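Local coordinates for Lmo2470 protein (Listeria monocytogenes EGD-e, PDB 5HL3) that interacts with host afadin and facilitates the crossing of basement membranes by the bacterium, as a calcium-binding internalin with leucine-rich repeats, at residues P146-Y152 and P170-D176; L163-I169 and I185-I191; E335-S341 and S353-T359. All coordinates share one frame; numbering follows the deposited sequence.

Contact 1 of 3, residues P146-Y152 and P170-D176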
loop_
_atom_site.group_PDB
_atom_site.type_symbol
_atom_site.label_atom_id
_atom_site.label_comp_id
_atom_site.label_asym_id
_atom_site.label_seq_id
_atom_site.Cartn_x
_atom_site.Cartn_y
_atom_site.Cartn_z
ATOM N N PRO A 146 11.997 -12.527 14.928
ATOM C CA PRO A 146 12.928 -11.421 15.132
ATOM C C PRO A 146 13.693 -10.997 13.887
ATOM O O PRO A 146 14.246 -9.879 13.861
ATOM C CB PRO A 146 13.874 -11.958 16.193
ATOM C CG PRO A 146 13.862 -13.434 16.026
ATOM C CD PRO A 146 12.411 -13.731 15.675
ATOM N N ALA A 147 13.742 -11.856 12.871
ATOM C CA ALA A 147 14.518 -11.584 11.678
ATOM C C ALA A 147 13.645 -11.103 10.513
ATOM O O ALA A 147 14.117 -10.991 9.385
ATOM C CB ALA A 147 15.326 -12.800 11.309
ATOM N N LEU A 148 12.376 -10.792 10.771
ATOM C CA LEU A 148 11.485 -10.371 9.690
ATOM C C LEU A 148 11.994 -9.097 8.999
ATOM O O LEU A 148 12.323 -8.123 9.673
ATOM C CB LEU A 148 10.059 -10.148 10.209
ATOM C CG LEU A 148 8.957 -10.084 9.149
ATOM C CD1 LEU A 148 8.744 -11.455 8.541
ATOM C CD2 LEU A 148 7.666 -9.587 9.773
ATOM N N LYS A 149 12.073 -9.121 7.675
ATOM C CA LYS A 149 12.585 -8.000 6.875
ATOM C C LYS A 149 11.608 -7.407 5.874
ATOM O O LYS A 149 11.713 -6.213 5.539
ATOM C CB LYS A 149 13.873 -8.413 6.149
ATOM C CG LYS A 149 15.048 -8.497 7.109
ATOM C CD LYS A 149 16.350 -8.857 6.413
ATOM C CE LYS A 149 17.466 -8.949 7.412
ATOM N NZ LYS A 149 18.774 -9.296 6.802
ATOM N N GLN A 150 10.646 -8.206 5.402
ATOM C CA GLN A 150 9.699 -7.723 4.400
ATOM C C GLN A 150 8.313 -8.210 4.703
ATOM O O GLN A 150 8.100 -9.407 4.963
ATOM C CB GLN A 150 10.090 -8.150 2.988
ATOM C CG GLN A 150 11.517 -7.853 2.603
ATOM C CD GLN A 150 11.785 -8.210 1.153
ATOM O OE1 GLN A 150 11.627 -9.360 0.741
ATOM N NE2 GLN A 150 12.161 -7.227 0.371
ATOM N N LEU A 151 7.342 -7.303 4.601
ATOM C CA LEU A 151 5.957 -7.620 4.883
ATOM C C LEU A 151 5.079 -7.019 3.779
ATOM O O LEU A 151 4.983 -5.784 3.673
ATOM C CB LEU A 151 5.601 -7.109 6.274
ATOM C CG LEU A 151 4.252 -7.461 6.837
ATOM C CD1 LEU A 151 4.004 -8.961 6.843
ATOM C CD2 LEU A 151 4.139 -6.883 8.245
ATOM N N TYR A 152 4.487 -7.881 2.948
ATOM C CA TYR A 152 3.650 -7.475 1.807
ATOM C C TYR A 152 2.205 -7.785 2.159
ATOM O O TYR A 152 1.790 -8.968 2.160
ATOM C CB TYR A 152 4.098 -8.194 0.555
ATOM C CG TYR A 152 5.498 -7.806 0.120
ATOM C CD1 TYR A 152 5.735 -6.636 -0.588
ATOM C CD2 TYR A 152 6.606 -8.635 0.405
ATOM C CE1 TYR A 152 7.021 -6.305 -0.972
ATOM C CE2 TYR A 152 7.871 -8.287 0.003
ATOM C CZ TYR A 152 8.076 -7.128 -0.668
ATOM O OH TYR A 152 9.395 -6.793 -1.043
ATOM N N PRO A 170 12.837 -5.527 14.605
ATOM C CA PRO A 170 13.774 -4.430 14.385
ATOM C C PRO A 170 14.466 -4.395 13.050
ATOM O O PRO A 170 14.993 -3.340 12.670
ATOM C CB PRO A 170 14.823 -4.654 15.465
ATOM C CG PRO A 170 14.769 -6.112 15.779
ATOM C CD PRO A 170 13.301 -6.441 15.673
ATOM N N LEU A 171 14.447 -5.507 12.320
ATOM C CA LEU A 171 15.123 -5.560 11.031
ATOM C C LEU A 171 14.239 -5.235 9.845
ATOM O O LEU A 171 14.713 -5.256 8.711
ATOM C CB LEU A 171 15.770 -6.935 10.836
ATOM C CG LEU A 171 16.764 -7.341 11.912
ATOM C CD1 LEU A 171 17.436 -8.644 11.552
ATOM C CD2 LEU A 171 17.793 -6.276 12.121
ATOM N N LEU A 172 12.989 -4.845 10.083
ATOM C CA LEU A 172 12.089 -4.626 8.943
ATOM C C LEU A 172 12.609 -3.552 7.977
ATOM O O LEU A 172 12.961 -2.439 8.398
ATOM C CB LEU A 172 10.690 -4.256 9.453
ATOM C CG LEU A 172 9.579 -4.318 8.412
ATOM C CD1 LEU A 172 9.241 -5.767 8.113
ATOM C CD2 LEU A 172 8.335 -3.563 8.888
ATOM N N ILE A 173 12.635 -3.883 6.688
ATOM C CA ILE A 173 13.129 -2.975 5.633
ATOM C C ILE A 173 11.986 -2.512 4.705
ATOM O O ILE A 173 12.025 -1.371 4.224
ATOM C CB ILE A 173 14.227 -3.686 4.794
ATOM C CG1 ILE A 173 15.448 -3.986 5.653
ATOM C CG2 ILE A 173 14.626 -2.859 3.571
ATOM C CD1 ILE A 173 16.378 -4.962 4.989
ATOM N N THR A 174 11.019 -3.396 4.417
ATOM C CA THR A 174 9.952 -3.121 3.459
ATOM C C THR A 174 8.611 -3.398 4.069
ATOM O O THR A 174 8.389 -4.490 4.599
ATOM C CB THR A 174 10.107 -3.963 2.156
ATOM O OG1 THR A 174 11.330 -3.582 1.511
ATOM C CG2 THR A 174 8.934 -3.742 1.199
ATOM N N LEU A 175 7.702 -2.435 3.973
ATOM C CA LEU A 175 6.334 -2.596 4.458
ATOM C C LEU A 175 5.409 -2.068 3.367
ATOM O O LEU A 175 5.397 -0.856 3.077
ATOM C CB LEU A 175 6.139 -1.823 5.764
ATOM C CG LEU A 175 4.785 -1.860 6.431
ATOM C CD1 LEU A 175 4.326 -3.292 6.665
ATOM C CD2 LEU A 175 4.812 -1.080 7.748
ATOM N N ASP A 176 4.646 -2.961 2.742
ATOM C CA ASP A 176 3.678 -2.613 1.699
ATOM C C ASP A 176 2.282 -2.779 2.265
ATOM O O ASP A 176 1.828 -3.902 2.478
ATOM C CB ASP A 176 3.870 -3.462 0.440
ATOM C CG ASP A 176 2.863 -3.153 -0.667
ATOM O OD1 ASP A 176 2.043 -2.217 -0.536
ATOM O OD2 ASP A 176 2.897 -3.891 -1.690
HETATM O O HOH W 1 13.475 -5.191 1.295
#

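Contact 2 of 3, residues L163-I169 and I185-I191. With CA (calcium ion), chain F.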
loop_
_atom_site.group_PDB
_atom_site.type_symbol
_atom_site.label_atom_id
_atom_site.label_comp_id
_atom_site.label_asym_id
_atom_site.label_seq_id
_atom_site.Cartn_x
_atom_site.Cartn_y
_atom_site.Cartn_z
ATOM N N LEU A 163 -3.539 -2.414 12.756
ATOM C CA LEU A 163 -2.106 -2.235 12.460
ATOM C C LEU A 163 -1.343 -1.739 13.688
ATOM O O LEU A 163 -1.481 -0.562 14.080
ATOM C CB LEU A 163 -1.949 -1.230 11.311
ATOM C CG LEU A 163 -0.522 -0.817 10.941
ATOM C CD1 LEU A 163 0.302 -1.972 10.507
ATOM C CD2 LEU A 163 -0.577 0.249 9.876
ATOM N N PRO A 164 -0.570 -2.608 14.329
ATOM C CA PRO A 164 0.155 -2.168 15.529
ATOM C C PRO A 164 1.418 -1.375 15.240
ATOM O O PRO A 164 1.913 -1.363 14.135
ATOM C CB PRO A 164 0.506 -3.477 16.227
ATOM C CG PRO A 164 0.554 -4.472 15.175
ATOM C CD PRO A 164 -0.346 -4.023 14.041
ATOM N N ASN A 165 1.923 -0.693 16.263
ATOM C CA ASN A 165 3.179 0.016 16.187
ATOM C C ASN A 165 4.243 -1.008 16.563
ATOM O O ASN A 165 4.696 -1.105 17.698
ATOM C CB ASN A 165 3.125 1.224 17.134
ATOM C CG ASN A 165 4.205 2.227 16.837
ATOM O OD1 ASN A 165 5.290 1.880 16.415
ATOM N ND2 ASN A 165 3.903 3.490 17.040
ATOM N N PHE A 166 4.636 -1.788 15.556
ATOM C CA PHE A 166 5.430 -3.029 15.776
ATOM C C PHE A 166 6.603 -2.895 16.730
ATOM O O PHE A 166 7.521 -2.128 16.479
ATOM C CB PHE A 166 5.967 -3.574 14.456
ATOM C CG PHE A 166 4.914 -3.873 13.433
ATOM C CD1 PHE A 166 4.120 -5.004 13.547
ATOM C CD2 PHE A 166 4.750 -3.050 12.325
ATOM C CE1 PHE A 166 3.157 -5.308 12.591
ATOM C CE2 PHE A 166 3.782 -3.366 11.359
ATOM C CZ PHE A 166 2.992 -4.489 11.499
ATOM N N ASN A 167 6.619 -3.713 17.787
ATOM C CA ASN A 167 7.678 -3.621 18.789
ATOM C C ASN A 167 8.877 -4.526 18.639
ATOM O O ASN A 167 9.917 -4.211 19.164
ATOM C CB ASN A 167 7.073 -3.870 20.183
ATOM C CG ASN A 167 6.251 -2.695 20.662
ATOM O OD1 ASN A 167 6.808 -1.670 20.991
ATOM N ND2 ASN A 167 4.921 -2.808 20.628
ATOM N N ASN A 168 8.733 -5.634 17.929
ATOM C CA ASN A 168 9.745 -6.709 18.008
ATOM C C ASN A 168 10.248 -7.217 16.669
ATOM O O ASN A 168 10.688 -8.379 16.567
ATOM C CB ASN A 168 9.169 -7.878 18.814
ATOM C CG ASN A 168 8.402 -7.431 20.047
ATOM O OD1 ASN A 168 8.972 -6.830 20.960
ATOM N ND2 ASN A 168 7.116 -7.727 20.081
ATOM N N ILE A 169 10.173 -6.387 15.637
ATOM C CA ILE A 169 10.710 -6.721 14.303
ATOM C C ILE A 169 11.707 -5.636 13.868
ATOM O O ILE A 169 11.503 -4.914 12.879
ATOM C CB ILE A 169 9.606 -6.989 13.258
ATOM C CG1 ILE A 169 8.589 -5.845 13.177
ATOM C CG2 ILE A 169 8.896 -8.320 13.579
ATOM C CD1 ILE A 169 7.628 -5.951 12.019
ATOM N N ILE A 185 -1.657 6.303 10.181
ATOM C CA ILE A 185 -0.501 5.396 10.180
ATOM C C ILE A 185 0.268 5.637 11.491
ATOM O O ILE A 185 0.398 6.789 11.931
ATOM C CB ILE A 185 0.367 5.655 8.914
ATOM C CG1 ILE A 185 1.449 4.602 8.761
ATOM C CG2 ILE A 185 0.968 7.025 8.865
ATOM C CD1 ILE A 185 0.980 3.250 8.284
ATOM N N PRO A 186 0.757 4.580 12.147
ATOM C CA PRO A 186 1.496 4.818 13.384
ATOM C C PRO A 186 2.765 5.648 13.210
ATOM O O PRO A 186 3.402 5.594 12.154
ATOM C CB PRO A 186 1.891 3.395 13.819
ATOM C CG PRO A 186 0.806 2.536 13.262
ATOM C CD PRO A 186 0.516 3.142 11.930
ATOM N N ASP A 187 3.135 6.379 14.266
ATOM C CA ASP A 187 4.442 7.040 14.308
ATOM C C ASP A 187 5.423 5.929 14.741
ATOM O O ASP A 187 5.779 5.791 15.919
ATOM C CB ASP A 187 4.411 8.205 15.292
ATOM C CG ASP A 187 5.622 9.104 15.171
ATOM O OD1 ASP A 187 6.530 8.760 14.399
ATOM O OD2 ASP A 187 5.632 10.149 15.855
ATOM N N PHE A 188 5.811 5.111 13.762
ATOM C CA PHE A 188 6.516 3.853 14.074
ATOM C C PHE A 188 7.733 4.079 14.958
ATOM O O PHE A 188 8.616 4.826 14.621
ATOM C CB PHE A 188 6.930 3.145 12.795
ATOM C CG PHE A 188 5.791 2.536 12.032
ATOM C CD1 PHE A 188 5.120 1.430 12.508
ATOM C CD2 PHE A 188 5.404 3.057 10.810
ATOM C CE1 PHE A 188 4.074 0.884 11.799
ATOM C CE2 PHE A 188 4.364 2.493 10.085
ATOM C CZ PHE A 188 3.693 1.409 10.587
ATOM N N GLN A 189 7.759 3.413 16.104
ATOM C CA GLN A 189 8.809 3.598 17.092
ATOM C C GLN A 189 10.022 2.704 16.961
ATOM O O GLN A 189 11.117 3.111 17.337
ATOM C CB GLN A 189 8.234 3.330 18.509
ATOM C CG GLN A 189 7.119 4.260 18.959
ATOM C CD GLN A 189 6.698 3.985 20.385
ATOM O OE1 GLN A 189 6.979 2.914 20.928
ATOM N NE2 GLN A 189 6.073 4.963 21.024
ATOM N N ASN A 190 9.848 1.491 16.434
ATOM C CA ASN A 190 10.884 0.462 16.574
ATOM C C ASN A 190 11.227 -0.252 15.294
ATOM O O ASN A 190 11.693 -1.400 15.337
ATOM C CB ASN A 190 10.433 -0.570 17.650
ATOM C CG ASN A 190 10.023 0.088 18.968
ATOM O OD1 ASN A 190 8.877 -0.018 19.380
ATOM N ND2 ASN A 190 10.943 0.778 19.598
ATOM N N ILE A 191 11.031 0.412 14.161
ATOM C CA ILE A 191 11.483 -0.152 12.868
ATOM C C ILE A 191 12.422 0.836 12.160
ATOM O O ILE A 191 12.196 1.260 11.016
ATOM C CB ILE A 191 10.318 -0.632 11.983
ATOM C CG1 ILE A 191 9.258 0.467 11.764
ATOM C CG2 ILE A 191 9.693 -1.896 12.573
ATOM C CD1 ILE A 191 8.176 0.057 10.797
HETATM CA CA CA F . 7.535 0.569 21.165
HETATM O O HOH W 2 7.427 0.352 15.311
HETATM O O HOH W 3 5.680 0.737 19.581
HETATM O O HOH W 4 9.915 -3.549 15.801
HETATM O O HOH W 5 6.124 0.726 23.148
HETATM O O HOH W 6 8.911 -0.806 22.708
#

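Contact 3 of 3, residues E335-S341 and S353-T359. With CA (calcium ion), chain H.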
loop_
_atom_site.group_PDB
_atom_site.type_symbol
_atom_site.label_atom_id
_atom_site.label_comp_id
_atom_site.label_asym_id
_atom_site.label_seq_id
_atom_site.Cartn_x
_atom_site.Cartn_y
_atom_site.Cartn_z
ATOM N N GLU A 335 -24.369 33.091 -7.971
ATOM C CA GLU A 335 -23.453 32.152 -7.345
ATOM C C GLU A 335 -22.759 31.363 -8.443
ATOM O O GLU A 335 -23.420 30.813 -9.323
ATOM C CB GLU A 335 -24.224 31.174 -6.455
ATOM C CG GLU A 335 -25.126 31.797 -5.408
ATOM C CD GLU A 335 -24.397 32.535 -4.285
ATOM O OE1 GLU A 335 -23.206 32.247 -4.069
ATOM O OE2 GLU A 335 -25.077 33.377 -3.617
ATOM N N TYR A 336 -21.432 31.262 -8.357
ATOM C CA TYR A 336 -20.621 30.631 -9.390
ATOM C C TYR A 336 -19.637 29.618 -8.843
ATOM O O TYR A 336 -19.141 29.764 -7.724
ATOM C CB TYR A 336 -19.827 31.710 -10.134
ATOM C CG TYR A 336 -20.704 32.706 -10.868
ATOM C CD1 TYR A 336 -21.223 33.824 -10.229
ATOM C CD2 TYR A 336 -20.990 32.539 -12.232
ATOM C CE1 TYR A 336 -22.023 34.730 -10.903
ATOM C CE2 TYR A 336 -21.781 33.435 -12.912
ATOM C CZ TYR A 336 -22.302 34.530 -12.254
ATOM O OH TYR A 336 -23.101 35.406 -12.957
ATOM N N LYS A 337 -19.367 28.588 -9.646
ATOM C CA LYS A 337 -18.337 27.574 -9.363
ATOM C C LYS A 337 -17.164 27.873 -10.298
ATOM O O LYS A 337 -17.324 27.792 -11.521
ATOM C CB LYS A 337 -18.852 26.186 -9.648
ATOM C CG LYS A 337 -19.998 25.743 -8.761
ATOM C CD LYS A 337 -20.239 24.237 -8.853
ATOM C CE LYS A 337 -20.776 23.816 -10.214
ATOM N NZ LYS A 337 -21.968 24.548 -10.682
ATOM N N LEU A 338 -16.031 28.254 -9.723
ATOM C CA LEU A 338 -14.807 28.587 -10.481
ATOM C C LEU A 338 -13.792 27.454 -10.386
ATOM O O LEU A 338 -13.768 26.706 -9.415
ATOM C CB LEU A 338 -14.163 29.887 -9.974
ATOM C CG LEU A 338 -14.654 31.189 -10.616
ATOM C CD1 LEU A 338 -16.153 31.376 -10.503
ATOM C CD2 LEU A 338 -13.916 32.422 -10.089
ATOM N N ASP A 339 -12.954 27.352 -11.415
ATOM C CA ASP A 339 -11.876 26.354 -11.496
ATOM C C ASP A 339 -10.659 26.986 -12.111
ATOM O O ASP A 339 -10.784 27.704 -13.106
ATOM C CB ASP A 339 -12.304 25.170 -12.347
ATOM C CG ASP A 339 -11.149 24.278 -12.748
ATOM O OD1 ASP A 339 -10.222 24.698 -13.478
ATOM O OD2 ASP A 339 -11.206 23.122 -12.412
ATOM N N VAL A 340 -9.497 26.790 -11.484
ATOM C CA VAL A 340 -8.209 27.109 -12.098
ATOM C C VAL A 340 -7.457 25.788 -12.236
ATOM O O VAL A 340 -7.351 25.003 -11.279
ATOM C CB VAL A 340 -7.393 28.117 -11.272
ATOM C CG1 VAL A 340 -5.912 28.134 -11.659
ATOM C CG2 VAL A 340 -7.936 29.502 -11.482
ATOM N N SER A 341 -6.950 25.559 -13.435
ATOM C CA SER A 341 -6.231 24.326 -13.749
ATOM C C SER A 341 -4.879 24.643 -14.371
ATOM O O SER A 341 -4.733 25.630 -15.097
ATOM C CB SER A 341 -7.064 23.453 -14.678
ATOM O OG SER A 341 -8.192 22.893 -13.974
ATOM N N SER A 353 -6.026 20.758 -10.636
ATOM C CA SER A 353 -7.272 21.535 -10.769
ATOM C C SER A 353 -7.848 21.893 -9.421
ATOM O O SER A 353 -7.989 21.041 -8.554
ATOM C CB SER A 353 -8.299 20.684 -11.531
ATOM O OG SER A 353 -9.582 21.310 -11.568
ATOM N N TYR A 354 -8.158 23.176 -9.246
ATOM C CA TYR A 354 -8.611 23.743 -7.973
ATOM C C TYR A 354 -9.909 24.491 -8.169
ATOM O O TYR A 354 -9.984 25.382 -9.005
ATOM C CB TYR A 354 -7.514 24.638 -7.368
ATOM C CG TYR A 354 -6.329 23.792 -6.976
ATOM C CD1 TYR A 354 -5.364 23.428 -7.907
ATOM C CD2 TYR A 354 -6.268 23.234 -5.707
ATOM C CE1 TYR A 354 -4.338 22.566 -7.551
ATOM C CE2 TYR A 354 -5.224 22.397 -5.342
ATOM C CZ TYR A 354 -4.292 22.045 -6.273
ATOM O OH TYR A 354 -3.271 21.146 -5.949
ATOM N N ASP A 355 -10.881 24.194 -7.318
ATOM C CA ASP A 355 -12.227 24.732 -7.425
ATOM C C ASP A 355 -12.555 25.640 -6.252
ATOM O O ASP A 355 -12.080 25.396 -5.142
ATOM C CB ASP A 355 -13.231 23.588 -7.357
ATOM C CG ASP A 355 -13.052 22.566 -8.423
ATOM O OD1 ASP A 355 -12.294 22.766 -9.386
ATOM O OD2 ASP A 355 -13.719 21.535 -8.276
ATOM N N TRP A 356 -13.455 26.601 -6.455
ATOM C CA TRP A 356 -13.987 27.390 -5.330
ATOM C C TRP A 356 -15.276 28.036 -5.752
ATOM O O TRP A 356 -15.566 28.159 -6.935
ATOM C CB TRP A 356 -12.964 28.416 -4.788
ATOM C CG TRP A 356 -12.706 29.629 -5.654
ATOM C CD1 TRP A 356 -13.174 30.892 -5.436
ATOM C CD2 TRP A 356 -11.869 29.716 -6.827
ATOM N NE1 TRP A 356 -12.712 31.750 -6.400
ATOM C CE2 TRP A 356 -11.914 31.048 -7.263
ATOM C CE3 TRP A 356 -11.118 28.800 -7.554
ATOM C CZ2 TRP A 356 -11.239 31.484 -8.385
ATOM C CZ3 TRP A 356 -10.430 29.254 -8.676
ATOM C CH2 TRP A 356 -10.521 30.579 -9.085
ATOM N N ASN A 357 -16.043 28.440 -4.758
ATOM C CA ASN A 357 -17.337 29.100 -4.981
ATOM C C ASN A 357 -17.231 30.593 -4.796
ATOM O O ASN A 357 -16.587 31.078 -3.870
ATOM C CB ASN A 357 -18.400 28.538 -4.021
ATOM C CG ASN A 357 -18.762 27.101 -4.314
ATOM O OD1 ASN A 357 -18.578 26.619 -5.437
ATOM N ND2 ASN A 357 -19.253 26.387 -3.298
ATOM N N VAL A 358 -17.879 31.326 -5.694
ATOM C CA VAL A 358 -17.872 32.780 -5.665
ATOM C C VAL A 358 -19.312 33.293 -5.668
ATOM O O VAL A 358 -20.139 32.846 -6.478
ATOM C CB VAL A 358 -17.140 33.377 -6.895
ATOM C CG1 VAL A 358 -17.144 34.896 -6.887
ATOM C CG2 VAL A 358 -15.710 32.857 -6.948
ATOM N N THR A 359 -19.595 34.215 -4.740
ATOM C CA THR A 359 -20.844 34.947 -4.704
ATOM C C THR A 359 -20.532 36.326 -5.296
ATOM O O THR A 359 -19.658 37.043 -4.811
ATOM C CB THR A 359 -21.388 35.103 -3.262
ATOM O OG1 THR A 359 -21.565 33.808 -2.655
ATOM C CG2 THR A 359 -22.734 35.890 -3.259
HETATM CA CA CA H . -11.899 21.140 -11.027
HETATM O O HOH W 7 -10.674 19.917 -9.244
HETATM O O HOH W 8 -13.516 19.558 -10.198
HETATM O O HOH W 9 -11.723 19.622 -12.750
HETATM O O HOH W 10 -14.017 21.692 -12.084
#

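Contact 1 of 3, residues P146-Y152 and P170-D176
Lys149 and Leu171 meet in the turns that lead into two neighbouring parallel strands. The lysine stem crosses the leucine at a slant, its CG 3.6 Å from Leu171 O, and CD1 of Leu171 touches Ala147 CA. With CG beside its backbone N (chi1 -74°) and later torsions extended, Lys149 runs alongside Ile173. The carbonyl of Lys149 is gripped twice, Ile173 N lying 2.8 Å from Lys149 O and Thr174 N 3.1 Å from it. The ladder continues from Leu151 N to Thr174 O and from Asp176 N to Leu151 O. On the face of Leu151 and Leu175, which looks into the repeat core, these lie side by side, CD2 of Leu151 (in the conformer described) 3.9 Å from CD1 of Leu175. On the face of Gln150, Tyr152 and Asp176, CD1 of Tyr152 touches CB of Asp176, ring and carboxylate planes 88° apart; Asp176 OD1 bonds Ser178 OG, and CG2 of Thr174 sits 3.8 Å from Tyr152 OH. For the Gln150 conformer described, a water may bridge NE2 to Thr174 OG1, and OE1 may meet Thr127. Backbone bonds thus hold the strands together, with leucines packing on one face and carbon atoms of polar residues touching on the other.

Contact 2 of 3, residues L163-I169 and I185-I191
Asn165 spans the two loops with both ends of its amide. Its OD1 receives Gln189 N at 2.9 Å, in the carbonyl plane and on a lone pair, and its ND2 donates to Asp187 O at 3.2 Å, coming from above that carbonyl's plane. CG lies opposite the backbone N (chi1 -164°), which carries the amide across to the next loop; Asn165 and Asp187 each centre an inverse gamma turn. Toward the core the packing is close and apolar. CD2 of Leu163 is 3.7 Å from CD1 of Ile185 and also touches CD of Pro186. Phe166 and Phe188 lie side by side and point the same way, CD2 of Phe166 4.0 Å from CE1 of Phe188, while Ile169 and Ile191 repeat this pairing. Such layering of equivalent residues, one coil upon the next, is the hallmark of the leucine-rich repeat solenoid. Toward solvent, water and metal take over from direct contact. One water is held by Asn165 OD1, Phe166 O and Asn190 N, and a second joins Phe166 O, Ile169 N and Asn190 O. At the solvent side a calcium ion is bound by Asn167 OD1 at 2.4 Å, Gln189 OE1, Asn190 OD1 at 2.3 Å and three waters. The amide planes of Asn167 and Asn190 stand 41° apart, and Asn167 ND2 is held by Asp141.

Contact 3 of 3, residues E335-S341 and S353-T359
Ser353 OG binds a calcium ion at 2.4 Å and lies 2.6 Å from Asp339 OD2, a fellow ligand. Asp339 OD2 is 2.5 Å from the metal, Asp355 OD1 is the third protein ligand, and four waters complete the shell. Asp339 OD1 accepts from Ser341 OG at 2.8 Å on its syn lone pair, and Ser353 OG gives Ser341 OG a weak bond. On the same face, which carries Glu335, Asp339 and Thr359, Thr359 OG1 donates to Glu335 OE1 at 2.7 Å; a bend at chi2 (-68°) folds the carboxylate back. Backbone bonds join Tyr336 to Val358, Leu338 to Trp356 and Val340 to Tyr354 in the antiparallel hairpin of strands 334-345 and 350-360, part of the C-terminal mixed sheet (DUF3244 family, E-set clan). The opposite face, with Leu338, Val340, Trp356 and Val358, is largely apolar. In the conformer described, CB of Leu338 sits 3.6 Å from the centroid of the Trp356 six-membered ring, a CH-pi contact, and its CD2 packs against CG2 of Val358. CG2 of Val340 meets the ring's edge. Calcium probably offsets the repulsion between the two nearby aspartates, tying the strands together away from the apolar core.

Contacts 1 and 2 belong to the same solenoid and interlock along the chain, since their segments alternate. Their centres are 11 Å apart, and they share a core: CD2 of Leu175 lies 3.9 Å from CZ of Phe188, and CB of Leu172 4.0 Å from CG2 of Ile191. Contact 1 supplies the parallel strands, contact 2 the loops between successive strands, and the calcium ion of contact 2 is about 11 Å from the side chain of Pro170. Contact 3 stands apart in the C-terminal sheet, its centre 45 Å from that of contact 1 and 42 Å from that of contact 2. Its calcium site is therefore separate, although in both sites calcium bridges two segments.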